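Local structure of precorrin-2 dehydrogenase (Bacillus megaterium, 3DFZ) at residues 27-31 / 32-36; 62-65 / 66-70; 151-154 / 155-159. The protein catalyses the NAD-dependent dehydrogenation of precorrin-2 to sirohydrochlorin, the shared precursor of siroheme and of adenosylcobalamin made by the anaerobic route. All blocks are in the same frame, centred on the assembly; numbering follows the deposited sequence.

Followed from the N terminus, the three contacts come in series, and none nests in or crosses another. Contact 1 closes the turn between strands 23-27 and 33-37, where the chain passes from the strand paired with the second subunit into the central strand of the parallel sheet. Contact 2 sits after the C-terminal end of strand 56-60, where the loop carrying a probable NAD site turns into helix 66-73; its centre is about 19 Å from that of contact 1. Contact 3 is the first turns of helix 151-164, further along the chain, after the two-stranded sheet 129-137/140-145, and about 17 Å from contact 2 at the nearest atoms. Contacts 1 and 3 both touch the second subunit.

Contact 1: 27-31 / 32-36; sequences LDLKG and RSVLV
Arg32 NE gives its hydrogen to a water lying in the plane of the guanidinium, at its edge, 2.9 Å from NE to the water oxygen. The same water donates to Asp28 O at 2.8 Å and to Lys30 O at 3.3 Å, so a single molecule ties two carbonyls of 27-31 to the side chain of Arg32. Chi1 of the arginine (-48°) sets CG beside the backbone N and 3.6 Å from Leu29 O, and the bend at chi2 (-74°) carries the chain beyond CG towards the water.

That turn is of type II, from Leu29 to Arg32, and is closed by Arg32 N donating to Leu29 O over 3.0 Å; the N-H comes from above the carbonyl plane. Gly31 occupies its third position with positive phi, as is usual in this turn type. An Asx turn starting one residue earlier overlaps it: Asp28 OD1 accepts from Lys30 N at 3.0 Å. On the buried side, Leu29 CD1 meets Val34 CG2 at 4.0 Å, the two side chains crossing at about a right angle.

The far end of Arg32 belongs to the dimer: NH1 donates to Asn114 O of the second subunit, while Phe93 of the same chain makes a cation-pi contact with the guanidinium. Leu29 and Val34 both pack on Phe50 of helix 41-50 and on Phe94 of strand 94-97, and strand 33-37 runs on between strands 56-60 and 94-97 as the central strand of the Rossmann-type parallel sheet.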
loop_
_atom_site.group_PDB
_atom_site.type_symbol
_atom_site.label_atom_id
_atom_site.label_comp_id
_atom_site.label_asym_id
_atom_site.label_seq_id
_atom_site.Cartn_x
_atom_site.Cartn_y
_atom_site.Cartn_z
ATOM N N LEU B 27 -4.107 5.016 2.278
ATOM C CA LEU B 27 -4.866 6.131 1.755
ATOM C C LEU B 27 -5.905 6.557 2.796
ATOM O O LEU B 27 -6.720 5.726 3.242
ATOM C CB LEU B 27 -5.526 5.681 0.443
ATOM C CG LEU B 27 -6.297 6.629 -0.462
ATOM C CD1 LEU B 27 -5.419 7.858 -0.850
ATOM C CD2 LEU B 27 -6.721 5.839 -1.693
ATOM N N ASP B 28 -5.850 7.830 3.208
ATOM C CA ASP B 28 -6.894 8.414 4.051
ATOM C C ASP B 28 -8.031 9.031 3.223
ATOM O O ASP B 28 -7.915 10.140 2.672
ATOM C CB ASP B 28 -6.349 9.427 5.073
ATOM C CG ASP B 28 -7.405 9.841 6.099
ATOM O OD1 ASP B 28 -8.527 9.291 6.050
ATOM O OD2 ASP B 28 -7.119 10.703 6.959
ATOM N N LEU B 29 -9.127 8.280 3.177
ATOM C CA LEU B 29 -10.375 8.639 2.494
ATOM C C LEU B 29 -11.407 9.404 3.353
ATOM O O LEU B 29 -12.468 9.735 2.850
ATOM C CB LEU B 29 -11.043 7.375 1.943
ATOM C CG LEU B 29 -10.326 6.477 0.924
ATOM C CD1 LEU B 29 -11.168 5.235 0.607
ATOM C CD2 LEU B 29 -9.958 7.242 -0.345
ATOM N N LYS B 30 -11.124 9.660 4.632
ATOM C CA LYS B 30 -12.017 10.471 5.485
ATOM C C LYS B 30 -12.419 11.823 4.860
ATOM O O LYS B 30 -11.559 12.665 4.588
ATOM C CB LYS B 30 -11.354 10.719 6.830
ATOM C CG LYS B 30 -12.163 11.552 7.806
ATOM C CD LYS B 30 -11.397 11.687 9.095
ATOM C CE LYS B 30 -11.892 12.838 9.965
ATOM N NZ LYS B 30 -13.051 12.440 10.835
ATOM N N GLY B 31 -13.711 12.028 4.623
ATOM C CA GLY B 31 -14.164 13.286 4.030
ATOM C C GLY B 31 -13.727 13.483 2.572
ATOM O O GLY B 31 -13.635 14.615 2.096
ATOM N N ARG B 32 -13.464 12.386 1.866
ATOM C CA ARG B 32 -13.246 12.411 0.413
ATOM C C ARG B 32 -14.368 11.669 -0.287
ATOM O O ARG B 32 -14.870 10.666 0.221
ATOM C CB ARG B 32 -11.938 11.720 0.029
ATOM C CG ARG B 32 -10.769 12.135 0.840
ATOM C CD ARG B 32 -10.332 13.516 0.433
ATOM N NE ARG B 32 -9.104 13.879 1.127
ATOM C CZ ARG B 32 -8.197 14.735 0.655
ATOM N NH1 ARG B 32 -8.374 15.316 -0.536
ATOM N NH2 ARG B 32 -7.115 15.005 1.380
ATOM N N SER B 33 -14.710 12.146 -1.475
ATOM C CA SER B 33 -15.665 11.475 -2.321
ATOM C C SER B 33 -15.076 10.213 -2.950
ATOM O O SER B 33 -13.951 10.254 -3.491
ATOM C CB SER B 33 -16.137 12.420 -3.420
ATOM O OG SER B 33 -15.081 12.746 -4.300
ATOM N N VAL B 34 -15.854 9.120 -2.893
ATOM C CA VAL B 34 -15.498 7.821 -3.497
ATOM C C VAL B 34 -16.606 7.294 -4.424
ATOM O O VAL B 34 -17.737 7.073 -3.982
ATOM C CB VAL B 34 -15.191 6.746 -2.416
ATOM C CG1 VAL B 34 -15.075 5.356 -3.024
ATOM C CG2 VAL B 34 -13.916 7.113 -1.630
ATOM N N LEU B 35 -16.273 7.066 -5.697
ATOM C CA LEU B 35 -17.223 6.479 -6.640
ATOM C C LEU B 35 -16.922 5.013 -6.900
ATOM O O LEU B 35 -15.840 4.660 -7.352
ATOM C CB LEU B 35 -17.253 7.270 -7.959
ATOM C CG LEU B 35 -18.223 6.805 -9.064
ATOM C CD1 LEU B 35 -19.694 7.085 -8.725
ATOM C CD2 LEU B 35 -17.835 7.423 -10.389
ATOM N N VAL B 36 -17.886 4.157 -6.591
ATOM C CA VAL B 36 -17.813 2.762 -6.980
ATOM C C VAL B 36 -18.731 2.552 -8.188
ATOM O O VAL B 36 -19.966 2.667 -8.093
ATOM C CB VAL B 36 -18.172 1.808 -5.819
ATOM C CG1 VAL B 36 -18.051 0.341 -6.262
ATOM C CG2 VAL B 36 -17.288 2.084 -4.585
HETATM O O HOH W 1 -8.425 12.681 3.717
#

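Contact 2: 62-65 / 66-70; sequences PTVS and AEINE
Ser65 O takes two hydrogen bonds from one residue, Asn69. The backbone bond is short and straight, with Asn69 N 2.8 Å from Ser65 O, an N-H...O angle of 173° and the donor nearly in line with the C=O bond. The side-chain bond, from Asn69 ND2 to Ser65 O at 3.1 Å, is more bent: the amide stands above the carbonyl plane, and the oxygen is tilted from the plane of the amide. Chi1 of Asn69, -89°, folds the amide back over the start of the helix to make this second bond. One residue on, Glu70 N donates to Ala66 O at 3.1 Å, continuing the regular helical pattern.

Ser65 is the N-cap of helix 66-73, which follows strand 56-60 in the nucleotide-binding fold; Pro62 and Thr63, in the loop between them, probably form part of the NAD site. The hydroxyl of this cap is hydrogen-bonded to Thr44 OG1 on helix 41-50. With chi1 at 59°, OG lies between the backbone N and the carbonyl carbon, and its nearest neighbours within the helix are carbons: Ile68 CG1 and Glu67 CG, each 3.3 Å from OG.

Beneath these polar groups, Val64 and Ile68 cross at about a right angle. Val64 CG1 presses on Ile68 CG2 at 3.4 Å and equally on Ile68 CB, tighter than ordinary carbon contact. Both side chains continue onto Val59 and Val79 of the sheet, and Ile68 also reaches Thr44 and Ile47 of helix 41-50.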
loop_
_atom_site.group_PDB
_atom_site.type_symbol
_atom_site.label_atom_id
_atom_site.label_comp_id
_atom_site.label_asym_id
_atom_site.label_seq_id
_atom_site.Cartn_x
_atom_site.Cartn_y
_atom_site.Cartn_z
ATOM N N PRO B 62 -26.971 -0.008 -12.435
ATOM C CA PRO B 62 -28.438 -0.115 -12.618
ATOM C C PRO B 62 -29.081 -0.980 -11.548
ATOM O O PRO B 62 -30.219 -0.723 -11.154
ATOM C CB PRO B 62 -28.592 -0.748 -14.009
ATOM C CG PRO B 62 -27.253 -1.322 -14.341
ATOM C CD PRO B 62 -26.238 -0.476 -13.628
ATOM N N THR B 63 -28.332 -1.973 -11.070
ATOM C CA THR B 63 -28.727 -2.801 -9.929
ATOM C C THR B 63 -27.527 -2.990 -8.993
ATOM O O THR B 63 -26.369 -2.922 -9.420
ATOM C CB THR B 63 -29.346 -4.172 -10.371
ATOM O OG1 THR B 63 -30.578 -3.937 -11.079
ATOM C CG2 THR B 63 -29.649 -5.067 -9.162
ATOM N N VAL B 64 -27.842 -3.248 -7.726
ATOM C CA VAL B 64 -26.906 -3.265 -6.627
ATOM C C VAL B 64 -27.234 -4.457 -5.696
ATOM O O VAL B 64 -28.379 -4.915 -5.650
ATOM C CB VAL B 64 -26.974 -1.869 -5.907
ATOM C CG1 VAL B 64 -27.171 -1.978 -4.418
ATOM C CG2 VAL B 64 -25.790 -0.959 -6.325
ATOM N N SER B 65 -26.236 -4.970 -4.974
ATOM C CA SER B 65 -26.421 -6.194 -4.169
ATOM C C SER B 65 -27.183 -5.953 -2.850
ATOM O O SER B 65 -27.280 -4.813 -2.372
ATOM C CB SER B 65 -25.068 -6.881 -3.904
ATOM O OG SER B 65 -24.183 -6.008 -3.204
ATOM N N ALA B 66 -27.710 -7.038 -2.274
ATOM C CA ALA B 66 -28.440 -7.008 -1.004
ATOM C C ALA B 66 -27.660 -6.358 0.160
ATOM O O ALA B 66 -28.255 -5.819 1.113
ATOM C CB ALA B 66 -28.839 -8.432 -0.622
ATOM N N GLU B 67 -26.334 -6.463 0.088
ATOM C CA GLU B 67 -25.434 -5.898 1.088
ATOM C C GLU B 67 -25.194 -4.406 0.853
ATOM O O GLU B 67 -25.194 -3.634 1.801
ATOM C CB GLU B 67 -24.115 -6.680 1.149
ATOM C CG GLU B 67 -23.694 -7.296 -0.173
ATOM C CD GLU B 67 -23.834 -8.812 -0.207
ATOM O OE1 GLU B 67 -23.261 -9.490 0.673
ATOM O OE2 GLU B 67 -24.504 -9.327 -1.124
ATOM N N ILE B 68 -25.000 -4.003 -0.404
ATOM C CA ILE B 68 -24.985 -2.588 -0.741
ATOM C C ILE B 68 -26.317 -1.915 -0.325
ATOM O O ILE B 68 -26.317 -0.848 0.289
ATOM C CB ILE B 68 -24.609 -2.330 -2.229
ATOM C CG1 ILE B 68 -23.220 -2.921 -2.543
ATOM C CG2 ILE B 68 -24.603 -0.833 -2.536
ATOM C CD1 ILE B 68 -22.868 -3.029 -4.046
ATOM N N ASN B 69 -27.437 -2.574 -0.628
ATOM C CA ASN B 69 -28.755 -2.129 -0.180
ATOM C C ASN B 69 -28.859 -1.919 1.315
ATOM O O ASN B 69 -29.375 -0.895 1.758
ATOM C CB ASN B 69 -29.843 -3.092 -0.657
ATOM C CG ASN B 69 -30.378 -2.718 -2.003
ATOM O OD1 ASN B 69 -31.076 -1.729 -2.122
ATOM N ND2 ASN B 69 -30.053 -3.497 -3.034
ATOM N N GLU B 70 -28.361 -2.881 2.087
ATOM C CA GLU B 70 -28.359 -2.789 3.553
ATOM C C GLU B 70 -27.480 -1.630 4.057
ATOM O O GLU B 70 -27.860 -0.932 5.006
ATOM C CB GLU B 70 -27.934 -4.122 4.175
ATOM C CG GLU B 70 -27.884 -4.177 5.720
ATOM C CD GLU B 70 -29.202 -3.824 6.455
ATOM O OE1 GLU B 70 -30.260 -3.561 5.821
ATOM O OE2 GLU B 70 -29.166 -3.806 7.708
#

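Contact 3: 151-154 / 155-159; sequences PLLT and KRIKE
The first turns of helix 151-164 hold this contact, a run of four backbone bonds joining 151-154 to 155-159. Lys155 N, Arg156 N, Ile157 N and Lys158 N donate in turn to the carbonyl oxygens of Pro151, Leu152, Leu153 and Thr154. Of these the shortest is Ile157 N to Leu153 O, at 2.8 Å.

The same pair meets through side chains. Leu153 has CG trans to its own nitrogen (chi1 -175°), and its branch point comes to 3.8 Å from Ile157 CD1; CD1 of the leucine lies 4.0 Å from that same methyl. Leu153 packs on Leu176 and Ile157 on Tyr165, both of the second subunit, so the pair lies at the dimer interface. On the surface, Lys155 bends at chi3 and chi4, and its NZ forms a salt bridge to Glu159 OE2 at 3.0 Å, approaching from above the carboxylate plane.

Thr154 OG1 is hydrogen-bonded to Thr146 OG1 and to Ser150 O, and Lys158 NZ donates to Gln134 O on strand 129-137 of the two-stranded sheet. Backbone bonds from each residue to the fourth before it define an alpha helix, and buried Leu153 and Ile157 against exposed Lys155 and Glu159 make it amphipathic.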
loop_
_atom_site.group_PDB
_atom_site.type_symbol
_atom_site.label_atom_id
_atom_site.label_comp_id
_atom_site.label_asym_id
_atom_site.label_seq_id
_atom_site.Cartn_x
_atom_site.Cartn_y
_atom_site.Cartn_z
ATOM N N PRO B 151 -1.712 -13.772 -9.271
ATOM C CA PRO B 151 -2.675 -13.873 -8.165
ATOM C C PRO B 151 -2.512 -15.143 -7.331
ATOM O O PRO B 151 -2.770 -15.120 -6.135
ATOM C CB PRO B 151 -4.047 -13.867 -8.878
ATOM C CG PRO B 151 -3.805 -13.171 -10.152
ATOM C CD PRO B 151 -2.368 -13.419 -10.549
ATOM N N LEU B 152 -2.074 -16.226 -7.966
ATOM C CA LEU B 152 -1.829 -17.504 -7.295
ATOM C C LEU B 152 -0.603 -17.513 -6.363
ATOM O O LEU B 152 -0.659 -18.054 -5.246
ATOM C CB LEU B 152 -1.778 -18.634 -8.334
ATOM C CG LEU B 152 -3.116 -18.773 -9.091
ATOM C CD1 LEU B 152 -3.027 -19.586 -10.405
ATOM C CD2 LEU B 152 -4.260 -19.333 -8.171
ATOM N N LEU B 153 0.496 -16.920 -6.809
ATOM C CA LEU B 153 1.636 -16.684 -5.909
ATOM C C LEU B 153 1.248 -15.814 -4.698
ATOM O O LEU B 153 1.554 -16.152 -3.580
ATOM C CB LEU B 153 2.862 -16.111 -6.666
ATOM C CG LEU B 153 4.143 -15.939 -5.812
ATOM C CD1 LEU B 153 4.650 -17.292 -5.222
ATOM C CD2 LEU B 153 5.262 -15.199 -6.523
ATOM N N THR B 154 0.549 -14.713 -4.928
ATOM C CA THR B 154 0.061 -13.818 -3.875
ATOM C C THR B 154 -0.754 -14.560 -2.823
ATOM O O THR B 154 -0.557 -14.387 -1.617
ATOM C CB THR B 154 -0.799 -12.689 -4.520
ATOM O OG1 THR B 154 0.019 -11.944 -5.431
ATOM C CG2 THR B 154 -1.407 -11.748 -3.479
ATOM N N LYS B 155 -1.674 -15.392 -3.292
ATOM C CA LYS B 155 -2.438 -16.267 -2.410
ATOM C C LYS B 155 -1.532 -17.250 -1.668
ATOM O O LYS B 155 -1.627 -17.373 -0.437
ATOM C CB LYS B 155 -3.511 -16.998 -3.230
ATOM C CG LYS B 155 -4.289 -18.133 -2.529
ATOM C CD LYS B 155 -5.402 -18.641 -3.468
ATOM C CE LYS B 155 -5.621 -20.158 -3.367
ATOM N NZ LYS B 155 -6.094 -20.650 -2.000
ATOM N N ARG B 156 -0.637 -17.937 -2.396
ATOM C CA ARG B 156 0.341 -18.802 -1.722
ATOM C C ARG B 156 1.129 -18.113 -0.576
ATOM O O ARG B 156 1.238 -18.651 0.541
ATOM C CB ARG B 156 1.303 -19.458 -2.706
ATOM C CG ARG B 156 2.344 -20.276 -1.982
ATOM C CD ARG B 156 3.440 -20.751 -2.886
ATOM N NE ARG B 156 2.964 -21.901 -3.648
ATOM C CZ ARG B 156 3.735 -22.843 -4.173
ATOM N NH1 ARG B 156 5.057 -22.799 -4.014
ATOM N NH2 ARG B 156 3.162 -23.834 -4.840
ATOM N N ILE B 157 1.678 -16.938 -0.866
ATOM C CA ILE B 157 2.473 -16.200 0.098
ATOM C C ILE B 157 1.665 -15.760 1.312
ATOM O O ILE B 157 2.157 -15.826 2.439
ATOM C CB ILE B 157 3.190 -15.007 -0.607
ATOM C CG1 ILE B 157 4.309 -15.501 -1.512
ATOM C CG2 ILE B 157 3.715 -13.942 0.382
ATOM C CD1 ILE B 157 4.813 -14.385 -2.453
ATOM N N LYS B 158 0.433 -15.311 1.080
ATOM C CA LYS B 158 -0.507 -14.953 2.143
ATOM C C LYS B 158 -0.819 -16.128 3.072
ATOM O O LYS B 158 -0.879 -15.950 4.302
ATOM C CB LYS B 158 -1.803 -14.444 1.531
ATOM C CG LYS B 158 -2.833 -13.881 2.542
ATOM C CD LYS B 158 -4.240 -13.838 1.901
ATOM C CE LYS B 158 -5.273 -13.496 2.928
ATOM N NZ LYS B 158 -6.520 -12.849 2.371
ATOM N N GLU B 159 -1.025 -17.313 2.485
ATOM C CA GLU B 159 -1.097 -18.573 3.229
ATOM C C GLU B 159 0.207 -18.922 3.978
ATOM O O GLU B 159 0.159 -19.380 5.137
ATOM C CB GLU B 159 -1.447 -19.734 2.300
ATOM C CG GLU B 159 -2.845 -19.675 1.752
ATOM C CD GLU B 159 -3.120 -20.730 0.711
ATOM O OE1 GLU B 159 -2.159 -21.375 0.203
ATOM O OE2 GLU B 159 -4.320 -20.914 0.419
#